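Local coordinates for TATA-box-binding protein (Methanococcus jannaschii, PDB 2Z8U) that probably binds the TATA box of archaeal promoters as a general transcription initiation factor for RNA polymerase, at residues Leu141-Asp146 / Lys176-Thr181. Residues are numbered along the deposited sequence; the frame is centred on the assembly and turned at random.
Sequences LVYRLD and KKILDT
Y143 of strand 141-146 reaches residues 176-181 of helix 168-183 with its phenol and ends on the hydroxyl of T181. Its bond from CA to CB is directed toward the helix. CG lies anti to the backbone N (chi1 -179°), which carries the ring out on a slant along the strand's course. Midway, CE1 lies 4.4 Å from I178 CG1, which approaches the ring obliquely. At the tip, Y143 OH donates a long hydrogen bond to T181 OG1, at 3.3 Å. The methyl T181 CG2 sits 3.7 Å from the same Y143 OH.

T181 OG1 is itself turned back along the helix. It lies beside its own backbone N (chi1 -62°) and donates to K177 O at 2.9 Å. T181 N bonds to K177 O from the opposite face of that carbonyl. A valine here would probably leave the phenol without its acceptor and K177 O with one donor fewer.

Further along the strand, L145 CD1 packs 4.2 Å from K177 CB. V152 of strand 149-154 touches I178, and V128 touches both Y143 and T181.

The contact joins the second-repeat half of the TBP saddle's sheet to the helix. The helix covers the convex face; the concave face binds DNA in TBPs of known complex. T181 OG1 accepts from the tyrosine and donates to K177 O, so two hydrogen bonds in series tie a largely apolar interface to the helix backbone.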
# COMPACT_ATOMS: atom_id res chain seq x y z
N LEU B 141 -21.10 -7.03 16.03
CA LEU B 141 -20.51 -7.35 14.76
C LEU B 141 -20.68 -6.15 13.79
O LEU B 141 -21.76 -5.54 13.72
CB LEU B 141 -21.22 -8.58 14.21
CG LEU B 141 -20.82 -9.10 12.83
CD1 LEU B 141 -20.82 -10.60 12.85
CD2 LEU B 141 -21.75 -8.56 11.77
N VAL B 142 -19.61 -5.83 13.06
CA VAL B 142 -19.61 -4.72 12.11
C VAL B 142 -19.82 -5.25 10.70
O VAL B 142 -19.16 -6.19 10.25
CB VAL B 142 -18.33 -3.85 12.21
CG1 VAL B 142 -18.39 -2.66 11.25
CG2 VAL B 142 -18.14 -3.34 13.65
N TYR B 143 -20.76 -4.64 10.00
CA TYR B 143 -21.18 -5.09 8.70
C TYR B 143 -21.34 -3.86 7.81
O TYR B 143 -22.17 -3.00 8.08
CB TYR B 143 -22.51 -5.83 8.89
CG TYR B 143 -23.14 -6.44 7.67
CD1 TYR B 143 -24.53 -6.60 7.61
CD2 TYR B 143 -22.38 -6.85 6.58
CE1 TYR B 143 -25.13 -7.18 6.50
CE2 TYR B 143 -22.97 -7.42 5.47
CZ TYR B 143 -24.34 -7.59 5.44
OH TYR B 143 -24.94 -8.15 4.34
N ARG B 144 -20.54 -3.76 6.77
CA ARG B 144 -20.67 -2.62 5.86
C ARG B 144 -21.52 -2.98 4.64
O ARG B 144 -21.29 -4.02 4.01
CB ARG B 144 -19.28 -2.09 5.48
CG ARG B 144 -19.31 -0.72 4.80
CD ARG B 144 -17.98 -0.02 4.96
NE ARG B 144 -17.87 1.23 4.20
CZ ARG B 144 -16.82 2.05 4.28
NH1 ARG B 144 -15.81 1.76 5.08
NH2 ARG B 144 -16.77 3.16 3.53
N LEU B 145 -22.49 -2.13 4.30
CA LEU B 145 -23.27 -2.32 3.07
C LEU B 145 -22.88 -1.29 2.01
O LEU B 145 -22.51 -0.16 2.34
CB LEU B 145 -24.78 -2.22 3.34
CG LEU B 145 -25.54 -3.30 4.13
CD1 LEU B 145 -27.05 -3.01 4.06
CD2 LEU B 145 -25.24 -4.69 3.59
N ASP B 146 -22.97 -1.67 0.74
CA ASP B 146 -22.64 -0.75 -0.35
C ASP B 146 -23.87 -0.17 -1.03
O ASP B 146 -23.76 0.80 -1.79
CB ASP B 146 -21.71 -1.41 -1.38
CG ASP B 146 -20.37 -1.81 -0.80
OD1 ASP B 146 -19.93 -1.24 0.23
OD2 ASP B 146 -19.74 -2.72 -1.38
N LYS B 176 -34.20 -4.60 5.29
CA LYS B 176 -34.56 -5.77 4.47
C LYS B 176 -33.32 -6.62 4.14
O LYS B 176 -33.34 -7.84 4.26
CB LYS B 176 -35.31 -5.35 3.19
CG LYS B 176 -35.55 -6.47 2.16
CD LYS B 176 -36.88 -7.19 2.36
CE LYS B 176 -36.96 -8.57 1.66
NZ LYS B 176 -36.41 -8.61 0.27
N LYS B 177 -32.23 -5.95 3.74
CA LYS B 177 -30.98 -6.64 3.40
C LYS B 177 -30.32 -7.32 4.59
O LYS B 177 -29.88 -8.46 4.47
CB LYS B 177 -30.01 -5.69 2.70
CG LYS B 177 -30.28 -5.60 1.21
CD LYS B 177 -29.80 -4.28 0.63
CE LYS B 177 -30.06 -4.21 -0.87
NZ LYS B 177 -28.95 -4.83 -1.66
N ILE B 178 -30.27 -6.65 5.73
CA ILE B 178 -29.75 -7.26 6.97
C ILE B 178 -30.57 -8.51 7.34
O ILE B 178 -30.01 -9.60 7.52
CB ILE B 178 -29.73 -6.24 8.10
CG1 ILE B 178 -28.77 -5.10 7.76
CG2 ILE B 178 -29.38 -6.89 9.44
CD1 ILE B 178 -29.11 -3.77 8.43
N LEU B 179 -31.88 -8.36 7.41
CA LEU B 179 -32.78 -9.48 7.68
C LEU B 179 -32.59 -10.65 6.73
O LEU B 179 -32.55 -11.81 7.16
CB LEU B 179 -34.24 -9.00 7.66
CG LEU B 179 -34.59 -8.00 8.76
CD1 LEU B 179 -36.04 -7.55 8.61
CD2 LEU B 179 -34.34 -8.60 10.13
N ASP B 180 -32.48 -10.36 5.43
CA ASP B 180 -32.27 -11.39 4.41
C ASP B 180 -30.95 -12.14 4.61
O ASP B 180 -30.85 -13.35 4.36
CB ASP B 180 -32.31 -10.77 3.01
CG ASP B 180 -33.74 -10.46 2.54
OD1 ASP B 180 -33.87 -9.72 1.53
OD2 ASP B 180 -34.72 -10.94 3.15
N THR B 181 -29.94 -11.41 5.06
CA THR B 181 -28.62 -11.97 5.28
C THR B 181 -28.63 -12.89 6.50
O THR B 181 -28.21 -14.04 6.41
CB THR B 181 -27.57 -10.85 5.40
OG1 THR B 181 -27.53 -10.12 4.17
CG2 THR B 181 -26.19 -11.41 5.67